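Local coordinates for KLLA0E08119p (Kluyveromyces lactis, PDB 3VA7), which probably catalyses the ATP- and biotin-dependent carboxylation of urea, as the urea carboxylase part of a longer protein that also hydrolyses the urea-1-carboxylate product, at residues V992-P997 and Y1035-S1040; T1020-V1025 and T1050-D1055; L987-V992 and L1070-Q1075. All coordinates share one frame; numbering follows the deposited sequence.

All three contacts are buried and belong to one region of the carboxyltransferase part of the enzyme. Interaction 1 is the most polar and the largest: two loops joined by side-chain hydrogen bonds and a water, with Tyr1035 reaching the bound urea. Interaction 2 lies next to it, with centres about 7 Å apart, and relies mainly on backbone and water bonds; the Asn1036 carbonyl probably hydrogen-bonds Thr1052 and so ties the two together. Interaction 3, farther from the chain centre, is apolar and includes the partly exposed Pro1072. It shares Val992 with interaction 1, and along the chain both other contacts fall within the loop that it closes. Interactions 2 and 3 reach the same mixed sheet.

Interaction 1 of 3, residues V992-P997 and Y1035-S1040; sequences VFLGSP and YNAEGS. With URE (urea), chain C.
Asn1036 is the main bump here, and the loop 992-997 supplies the hollow for it. Phe993 to Ser996 form a type I' beta turn, and the Asn1036 side chain lodges between the Leu994 carbonyl and the Ser996 hydroxyl. With CG anti to its own carbonyl carbon (chi1 -71°), the amide lies along the turn, and ND2 gives a fairly straight bond to Leu994 O at 2.7 Å (163°). The acceptor lies in the Asn1036 amide plane, while the donor stands a little off the plane of the Leu994 carbonyl. The same residue's backbone N bonds Ser996 OG at 2.8 Å, so the asparagine is held by both backbone and side chain.

The Ala1037 methyl is a smaller bump set against two side chains of the turn, CB meeting Leu994 CD1 at 3.9 Å and Phe993 CB at 4.3 Å. Farther along, Ser1040 CB approaches the Phe993 ring obliquely, 3.7 Å from CD1. Water 1 sits among three partners: it donates to Val992 O (2.7 Å), accepts from Ala1037 N and is hydrogen-bonded to Ser1040 OG.

At the other end, Tyr1035 extends past Val992 CG1 to the urea, whose N1 lies at the edge of the ring, near its plane. N1 makes a weak bond to Tyr1035 OH at 2.7 Å; the same hydroxyl is also bonded by Arg1017 and by the backbone N of Tyr1044, a urea-pocket residue.

Asn1036 OD1 takes a bond from Ala1053 N, so the buried amide has partners at both ends and its flip is fixed. Ser996 OG, accepting from Asn1036 N, has the carbonyls of Val992, Phe993 and Ile1034 close by for its one proton. Together these bonds probably fix the start of the 1035-1040 loop, from which one wall of the urea pocket rises.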
loop_
_atom_site.group_PDB
_atom_site.type_symbol
_atom_site.label_atom_id
_atom_site.label_comp_id
_atom_site.label_asym_id
_atom_site.label_seq_id
_atom_site.Cartn_x
_atom_site.Cartn_y
_atom_site.Cartn_z
ATOM N N VAL A 992 -4.628 11.554 -12.568
ATOM C CA VAL A 992 -4.652 12.186 -11.247
ATOM C C VAL A 992 -4.138 11.062 -10.333
ATOM O O VAL A 992 -4.498 9.883 -10.519
ATOM C CB VAL A 992 -6.096 12.670 -11.075
ATOM C CG1 VAL A 992 -7.043 11.644 -10.509
ATOM C CG2 VAL A 992 -6.225 14.027 -10.571
ATOM N N PHE A 993 -3.176 11.394 -9.471
ATOM C CA PHE A 993 -2.579 10.477 -8.450
ATOM C C PHE A 993 -1.517 9.589 -8.960
ATOM O O PHE A 993 -1.559 9.134 -10.083
ATOM C CB PHE A 993 -3.619 9.606 -7.689
ATOM C CG PHE A 993 -4.701 10.424 -7.032
ATOM C CD1 PHE A 993 -5.932 10.588 -7.650
ATOM C CD2 PHE A 993 -4.446 11.107 -5.813
ATOM C CE1 PHE A 993 -6.907 11.396 -7.069
ATOM C CE2 PHE A 993 -5.404 11.911 -5.226
ATOM C CZ PHE A 993 -6.646 12.060 -5.844
ATOM N N LEU A 994 -0.623 9.271 -8.041
ATOM C CA LEU A 994 0.499 8.369 -8.215
ATOM C C LEU A 994 1.073 8.323 -9.642
ATOM O O LEU A 994 1.044 7.314 -10.317
ATOM C CB LEU A 994 0.142 7.011 -7.648
ATOM C CG LEU A 994 -0.606 7.072 -6.293
ATOM C CD1 LEU A 994 -1.037 5.647 -5.895
ATOM C CD2 LEU A 994 0.139 7.724 -5.154
ATOM N N GLY A 995 1.587 9.453 -10.095
ATOM C CA GLY A 995 2.274 9.503 -11.379
ATOM C C GLY A 995 1.436 9.240 -12.631
ATOM O O GLY A 995 2.001 8.995 -13.737
ATOM N N SER A 996 0.113 9.291 -12.447
ATOM C CA SER A 996 -0.829 9.270 -13.525
ATOM C C SER A 996 -0.504 10.360 -14.516
ATOM O O SER A 996 -0.512 11.536 -14.142
ATOM C CB SER A 996 -2.226 9.541 -13.005
ATOM O OG SER A 996 -2.723 8.419 -12.316
ATOM N N PRO A 997 -0.313 9.996 -15.801
ATOM C CA PRO A 997 0.160 10.969 -16.796
ATOM C C PRO A 997 -0.927 11.809 -17.385
ATOM O O PRO A 997 -2.067 11.384 -17.387
ATOM C CB PRO A 997 0.745 10.094 -17.900
ATOM C CG PRO A 997 -0.101 8.839 -17.798
ATOM C CD PRO A 997 -0.430 8.637 -16.343
ATOM N N TYR A 1035 -5.224 6.109 -15.214
ATOM C CA TYR A 1035 -5.505 6.270 -13.771
ATOM C C TYR A 1035 -4.635 5.276 -13.000
ATOM O O TYR A 1035 -4.954 4.095 -12.935
ATOM C CB TYR A 1035 -6.988 6.077 -13.462
ATOM C CG TYR A 1035 -7.886 7.178 -13.968
ATOM C CD1 TYR A 1035 -8.395 7.130 -15.263
ATOM C CD2 TYR A 1035 -8.245 8.272 -13.177
ATOM C CE1 TYR A 1035 -9.224 8.118 -15.783
ATOM C CE2 TYR A 1035 -9.117 9.317 -13.706
ATOM C CZ TYR A 1035 -9.577 9.209 -15.027
ATOM O OH TYR A 1035 -10.403 10.151 -15.640
ATOM N N ASN A 1036 -3.518 5.737 -12.443
ATOM C CA ASN A 1036 -2.587 4.797 -11.774
ATOM C C ASN A 1036 -3.084 4.203 -10.458
ATOM O O ASN A 1036 -2.503 3.226 -9.985
ATOM C CB ASN A 1036 -1.176 5.388 -11.576
ATOM C CG ASN A 1036 -0.428 5.528 -12.865
ATOM O OD1 ASN A 1036 -0.813 4.920 -13.877
ATOM N ND2 ASN A 1036 0.676 6.312 -12.850
ATOM N N ALA A 1037 -4.123 4.793 -9.862
ATOM C CA ALA A 1037 -4.632 4.312 -8.562
ATOM C C ALA A 1037 -6.064 3.737 -8.606
ATOM O O ALA A 1037 -6.928 4.254 -9.322
ATOM C CB ALA A 1037 -4.568 5.420 -7.560
ATOM N N GLU A 1038 -6.306 2.712 -7.800
ATOM C CA GLU A 1038 -7.596 2.081 -7.683
ATOM C C GLU A 1038 -8.542 2.960 -6.830
ATOM O O GLU A 1038 -8.212 3.310 -5.712
ATOM C CB GLU A 1038 -7.411 0.718 -7.020
ATOM C CG GLU A 1038 -8.696 0.020 -6.569
ATOM C CD GLU A 1038 -9.679 -0.252 -7.713
ATOM O OE1 GLU A 1038 -10.872 -0.078 -7.459
ATOM O OE2 GLU A 1038 -9.271 -0.610 -8.866
ATOM N N GLY A 1039 -9.733 3.274 -7.343
ATOM C CA GLY A 1039 -10.693 4.042 -6.558
ATOM C C GLY A 1039 -10.424 5.545 -6.577
ATOM O O GLY A 1039 -10.578 6.222 -5.558
ATOM N N SER A 1040 -10.005 6.091 -7.711
ATOM C CA SER A 1040 -9.785 7.536 -7.745
ATOM C C SER A 1040 -10.870 8.308 -8.465
ATOM O O SER A 1040 -11.399 7.850 -9.486
ATOM C CB SER A 1040 -8.379 7.940 -8.279
ATOM O OG SER A 1040 -8.075 7.280 -9.482
HETATM C C URE C . -8.727 13.046 -14.553
HETATM O O URE C . -7.673 12.491 -14.953
HETATM N N1 URE C . -9.791 12.366 -14.205
HETATM N N2 URE C . -8.931 14.367 -14.442
HETATM O O HOH W 1 -5.562 7.400 -10.572
#

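Interaction 2 of 3, residues T1020-V1025 and T1050-D1055; sequences TARGVV and TITAWD
Gly1023 and Thr1050 carry the direct hydrogen bonding. Thr1050 N donates to Gly1023 O at 2.8 Å with an N-H...O angle of 154°. The Thr1050 hydroxyl adds a weak bond to the same oxygen, 3.4 Å from OG1 to Gly1023 O. A return contact runs the other way, with Gly1023 CA offering a C-H to Thr1050 O at 3.5 Å. Gly1023 is the third residue of a type II beta turn from Ala1021 to Val1024, and its positive phi (90°) is the conformation glycine suits at that position.

Water 2 supplies the indirect link. It donates to Arg1022 O at 2.8 Å and to Thr1050 O at 2.7 Å, bridging two carbonyls that have no hydrogen of their own to share.

Van der Waals contact comes from Arg1022 and Thr1052, whose side chains cross obliquely. Arg1022 CG lies 4.1 Å from Thr1052 CB, and NE lies 4.0 Å from Thr1052 CG2. With CG anti to its backbone N (chi1 172°), the arginine reaches out to the threonine, and a bend at chi3 sets NE near the methyl; its far end makes a salt bridge with Asp1094. Thr1052 OG1 accepts from Trp1054 N in an ST turn and is also bonded to Asn1036 O.

Within the sheet, the turn leads into strand 1024-1028, which pairs antiparallel with 1045-1049, the strand that runs out into Thr1050. Val1025 and Thr1050 touch Ile1034 of strand 1031-1034, and Thr1050 and Ile1051 touch Leu930 of strand 922-934.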
loop_
_atom_site.group_PDB
_atom_site.type_symbol
_atom_site.label_atom_id
_atom_site.label_comp_id
_atom_site.label_asym_id
_atom_site.label_seq_id
_atom_site.Cartn_x
_atom_site.Cartn_y
_atom_site.Cartn_z
ATOM N N THR A 1020 -12.926 5.445 -10.016
ATOM C CA THR A 1020 -12.402 4.983 -11.307
ATOM C C THR A 1020 -11.536 3.775 -11.006
ATOM O O THR A 1020 -10.980 3.634 -9.891
ATOM C CB THR A 1020 -11.570 6.093 -12.030
ATOM O OG1 THR A 1020 -12.270 7.347 -11.935
ATOM C CG2 THR A 1020 -11.295 5.732 -13.557
ATOM N N ALA A 1021 -11.437 2.875 -11.970
ATOM C CA ALA A 1021 -10.789 1.579 -11.716
ATOM C C ALA A 1021 -9.330 1.786 -12.044
ATOM O O ALA A 1021 -9.005 2.574 -12.952
ATOM C CB ALA A 1021 -11.407 0.431 -12.615
ATOM N N ARG A 1022 -8.458 1.048 -11.354
ATOM C CA ARG A 1022 -7.000 1.083 -11.613
ATOM C C ARG A 1022 -6.653 0.681 -13.048
ATOM O O ARG A 1022 -7.098 -0.352 -13.548
ATOM C CB ARG A 1022 -6.341 0.129 -10.612
ATOM C CG ARG A 1022 -4.855 -0.193 -10.767
ATOM C CD ARG A 1022 -4.257 -0.536 -9.425
ATOM N NE ARG A 1022 -3.303 -1.663 -9.443
ATOM C CZ ARG A 1022 -3.629 -2.931 -9.652
ATOM N NH1 ARG A 1022 -4.886 -3.238 -9.897
ATOM N NH2 ARG A 1022 -2.721 -3.891 -9.619
ATOM N N GLY A 1023 -5.869 1.506 -13.723
ATOM C CA GLY A 1023 -5.410 1.219 -15.082
ATOM C C GLY A 1023 -6.321 1.719 -16.187
ATOM O O GLY A 1023 -5.947 1.671 -17.362
ATOM N N VAL A 1024 -7.508 2.209 -15.826
ATOM C CA VAL A 1024 -8.421 2.816 -16.821
ATOM C C VAL A 1024 -7.729 3.924 -17.638
ATOM O O VAL A 1024 -6.986 4.739 -17.084
ATOM C CB VAL A 1024 -9.682 3.340 -16.140
ATOM C CG1 VAL A 1024 -10.435 4.279 -17.030
ATOM C CG2 VAL A 1024 -10.591 2.156 -15.720
ATOM N N VAL A 1025 -7.918 3.925 -18.953
ATOM C CA VAL A 1025 -7.376 4.950 -19.787
ATOM C C VAL A 1025 -8.452 5.970 -20.120
ATOM O O VAL A 1025 -9.622 5.588 -20.479
ATOM C CB VAL A 1025 -6.823 4.325 -21.060
ATOM C CG1 VAL A 1025 -6.503 5.373 -22.159
ATOM C CG2 VAL A 1025 -5.585 3.430 -20.718
ATOM N N THR A 1050 -5.386 -0.298 -19.317
ATOM C CA THR A 1050 -4.026 -0.856 -19.291
ATOM C C THR A 1050 -3.671 -1.301 -17.884
ATOM O O THR A 1050 -4.551 -1.562 -17.037
ATOM C CB THR A 1050 -2.927 0.213 -19.464
ATOM O OG1 THR A 1050 -3.474 1.520 -19.726
ATOM C CG2 THR A 1050 -1.832 -0.222 -20.431
ATOM N N ILE A 1051 -2.354 -1.362 -17.654
ATOM C CA ILE A 1051 -1.758 -1.601 -16.354
ATOM C C ILE A 1051 -1.340 -0.249 -15.750
ATOM O O ILE A 1051 -0.903 0.665 -16.476
ATOM C CB ILE A 1051 -0.446 -2.455 -16.447
ATOM C CG1 ILE A 1051 0.631 -1.707 -17.282
ATOM C CG2 ILE A 1051 -0.746 -3.851 -16.885
ATOM C CD1 ILE A 1051 1.896 -2.418 -17.545
ATOM N N THR A 1052 -1.399 -0.167 -14.423
ATOM C CA THR A 1052 -0.972 1.019 -13.697
ATOM C C THR A 1052 0.457 1.357 -13.998
ATOM O O THR A 1052 1.311 0.480 -14.061
ATOM C CB THR A 1052 -1.102 0.838 -12.151
ATOM O OG1 THR A 1052 -0.751 2.079 -11.515
ATOM C CG2 THR A 1052 -0.235 -0.282 -11.657
ATOM N N ALA A 1053 0.710 2.632 -14.189
ATOM C CA ALA A 1053 2.054 3.073 -14.376
ATOM C C ALA A 1053 2.588 3.574 -13.001
ATOM O O ALA A 1053 3.385 4.541 -12.933
ATOM C CB ALA A 1053 2.061 4.157 -15.420
ATOM N N TRP A 1054 2.132 2.940 -11.918
ATOM C CA TRP A 1054 2.717 3.158 -10.594
ATOM C C TRP A 1054 3.053 1.840 -9.941
ATOM O O TRP A 1054 2.179 1.012 -9.764
ATOM C CB TRP A 1054 1.732 3.887 -9.718
ATOM C CG TRP A 1054 2.090 3.971 -8.259
ATOM C CD1 TRP A 1054 1.716 3.100 -7.242
ATOM C CD2 TRP A 1054 2.843 5.031 -7.626
ATOM N NE1 TRP A 1054 2.192 3.571 -6.027
ATOM C CE2 TRP A 1054 2.898 4.734 -6.238
ATOM C CE3 TRP A 1054 3.495 6.195 -8.109
ATOM C CZ2 TRP A 1054 3.591 5.544 -5.328
ATOM C CZ3 TRP A 1054 4.154 7.015 -7.190
ATOM C CH2 TRP A 1054 4.197 6.681 -5.808
ATOM N N ASP A 1055 4.295 1.652 -9.550
ATOM C CA ASP A 1055 4.776 0.373 -9.051
ATOM C C ASP A 1055 5.154 0.650 -7.586
ATOM O O ASP A 1055 6.325 0.927 -7.235
ATOM C CB ASP A 1055 5.950 -0.060 -9.954
ATOM C CG ASP A 1055 6.726 -1.281 -9.449
ATOM O OD1 ASP A 1055 6.367 -1.869 -8.387
ATOM O OD2 ASP A 1055 7.742 -1.643 -10.119
HETATM O O HOH W 2 -5.114 -2.047 -14.479
#

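Interaction 3 of 3, residues L987-V992 and L1070-Q1075; sequences LGLGDV and LTPFDQ. With URE (urea), chain C.
Leu987 and Pro1072 bring the two backbones closest, CA to CA 4.9 Å, yet no hydrogen bond joins the segments. Leu987 to Leu989 are the weakly bonded end of a strand, while Thr1071 to Asp1074 make a type II beta turn, closed by Asp1074 N to Thr1071 O at 3.0 Å. Asp1074 OD2 accepts Thr1071 N in return, met from above the carboxylate plane, so the turn is held across its mouth twice.

Leu989 does most of the side-chain work. Its CG faces Pro1072 CD at 4.1 Å, the two side chains crossing at about a right angle, and CD2 meets Leu1070 CB, also at 4.1 Å. Both methyls cover the Leu1070 carbonyl oxygen. Pro1072 CB, for its part, lies against Leu987 O at 3.9 Å. Farther on, a cis peptide links Asp991 to Val992, and Asp991 OD1 comes within 3.2 Å of the urea oxygen.

In the mixed sheet, Phe1073 and Asp1074 bond the backbone of Val986 just ahead of strand 1075-1081, which pairs antiparallel with 984-989. Leu987 also bonds Cys998 beside it, and helix 859-875 covers Leu987 and Phe1073 with Cys862.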
loop_
_atom_site.group_PDB
_atom_site.type_symbol
_atom_site.label_atom_id
_atom_site.label_comp_id
_atom_site.label_asym_id
_atom_site.label_seq_id
_atom_site.Cartn_x
_atom_site.Cartn_y
_atom_site.Cartn_z
ATOM N N LEU A 987 3.040 14.991 -20.684
ATOM C CA LEU A 987 3.370 16.393 -20.451
ATOM C C LEU A 987 3.603 16.760 -18.976
ATOM O O LEU A 987 4.294 17.749 -18.694
ATOM C CB LEU A 987 2.300 17.291 -21.042
ATOM C CG LEU A 987 2.072 17.120 -22.546
ATOM C CD1 LEU A 987 0.905 17.990 -23.049
ATOM C CD2 LEU A 987 3.373 17.354 -23.338
ATOM N N GLY A 988 3.008 15.980 -18.057
ATOM C CA GLY A 988 3.078 16.158 -16.591
ATOM C C GLY A 988 2.629 14.881 -15.842
ATOM O O GLY A 988 2.071 13.975 -16.453
ATOM N N LEU A 989 2.892 14.781 -14.542
ATOM C CA LEU A 989 2.484 13.607 -13.751
ATOM C C LEU A 989 1.467 13.944 -12.681
ATOM O O LEU A 989 1.342 15.084 -12.235
ATOM C CB LEU A 989 3.684 12.947 -13.110
ATOM C CG LEU A 989 4.881 12.596 -13.997
ATOM C CD1 LEU A 989 5.926 11.908 -13.179
ATOM C CD2 LEU A 989 4.529 11.718 -15.176
ATOM N N GLY A 990 0.713 12.940 -12.275
ATOM C CA GLY A 990 -0.337 13.059 -11.235
ATOM C C GLY A 990 -1.646 13.591 -11.745
ATOM O O GLY A 990 -2.295 14.361 -11.056
ATOM N N ASP A 991 -2.016 13.212 -12.974
ATOM C CA ASP A 991 -3.377 13.465 -13.517
ATOM C C ASP A 991 -4.148 12.128 -13.658
ATOM O O ASP A 991 -4.253 11.582 -14.753
ATOM C CB ASP A 991 -3.230 14.062 -14.885
ATOM C CG ASP A 991 -4.360 15.001 -15.237
ATOM O OD1 ASP A 991 -5.484 14.873 -14.661
ATOM O OD2 ASP A 991 -4.110 15.870 -16.116
ATOM N N VAL A 992 -4.628 11.554 -12.568
ATOM C CA VAL A 992 -4.652 12.186 -11.247
ATOM C C VAL A 992 -4.138 11.062 -10.333
ATOM O O VAL A 992 -4.498 9.883 -10.519
ATOM C CB VAL A 992 -6.096 12.670 -11.075
ATOM C CG1 VAL A 992 -7.043 11.644 -10.509
ATOM C CG2 VAL A 992 -6.225 14.027 -10.571
ATOM N N LEU A 1070 6.623 6.860 -15.330
ATOM C CA LEU A 1070 6.759 7.842 -16.406
ATOM C C LEU A 1070 7.429 9.148 -16.030
ATOM O O LEU A 1070 7.475 9.526 -14.871
ATOM C CB LEU A 1070 5.398 8.135 -17.034
ATOM C CG LEU A 1070 4.550 6.919 -17.388
ATOM C CD1 LEU A 1070 3.223 7.311 -17.899
ATOM C CD2 LEU A 1070 5.245 6.022 -18.402
ATOM N N THR A 1071 7.937 9.855 -17.036
ATOM C CA THR A 1071 8.522 11.164 -16.830
ATOM C C THR A 1071 7.997 12.039 -17.952
ATOM O O THR A 1071 7.782 11.543 -19.078
ATOM C CB THR A 1071 10.053 11.084 -16.955
ATOM O OG1 THR A 1071 10.566 10.239 -15.940
ATOM C CG2 THR A 1071 10.666 12.463 -16.828
ATOM N N PRO A 1072 7.830 13.351 -17.685
ATOM C CA PRO A 1072 7.463 14.251 -18.797
ATOM C C PRO A 1072 8.412 14.109 -19.971
ATOM O O PRO A 1072 9.654 13.918 -19.774
ATOM C CB PRO A 1072 7.570 15.639 -18.182
ATOM C CG PRO A 1072 7.299 15.386 -16.680
ATOM C CD PRO A 1072 7.901 14.051 -16.388
ATOM N N PHE A 1073 7.827 14.173 -21.178
ATOM C CA PHE A 1073 8.535 13.931 -22.464
ATOM C C PHE A 1073 8.658 12.468 -22.889
ATOM O O PHE A 1073 8.992 12.226 -24.031
ATOM C CB PHE A 1073 9.911 14.603 -22.523
ATOM C CG PHE A 1073 9.860 16.073 -22.347
ATOM C CD1 PHE A 1073 10.507 16.680 -21.273
ATOM C CD2 PHE A 1073 9.137 16.865 -23.224
ATOM C CE1 PHE A 1073 10.434 18.048 -21.118
ATOM C CE2 PHE A 1073 9.059 18.253 -23.062
ATOM C CZ PHE A 1073 9.684 18.838 -22.023
ATOM N N ASP A 1074 8.420 11.515 -21.984
ATOM C CA ASP A 1074 8.186 10.129 -22.370
ATOM C C ASP A 1074 6.992 9.955 -23.315
ATOM O O ASP A 1074 6.068 10.815 -23.429
ATOM C CB ASP A 1074 7.906 9.252 -21.151
ATOM C CG ASP A 1074 9.168 8.948 -20.319
ATOM O OD1 ASP A 1074 10.285 9.313 -20.775
ATOM O OD2 ASP A 1074 9.029 8.341 -19.216
ATOM N N GLN A 1075 6.988 8.788 -23.937
ATOM C CA GLN A 1075 5.937 8.419 -24.874
ATOM C C GLN A 1075 5.272 7.112 -24.507
ATOM O O GLN A 1075 5.935 6.087 -24.196
ATOM C CB GLN A 1075 6.498 8.309 -26.289
ATOM C CG GLN A 1075 6.629 9.635 -26.998
ATOM C CD GLN A 1075 7.612 9.605 -28.140
ATOM O OE1 GLN A 1075 7.421 8.886 -29.139
ATOM N NE2 GLN A 1075 8.678 10.391 -28.006
HETATM C C URE C . -8.727 13.046 -14.553
HETATM O O URE C . -7.673 12.491 -14.953
HETATM N N1 URE C . -9.791 12.366 -14.205
HETATM N N2 URE C . -8.931 14.367 -14.442
#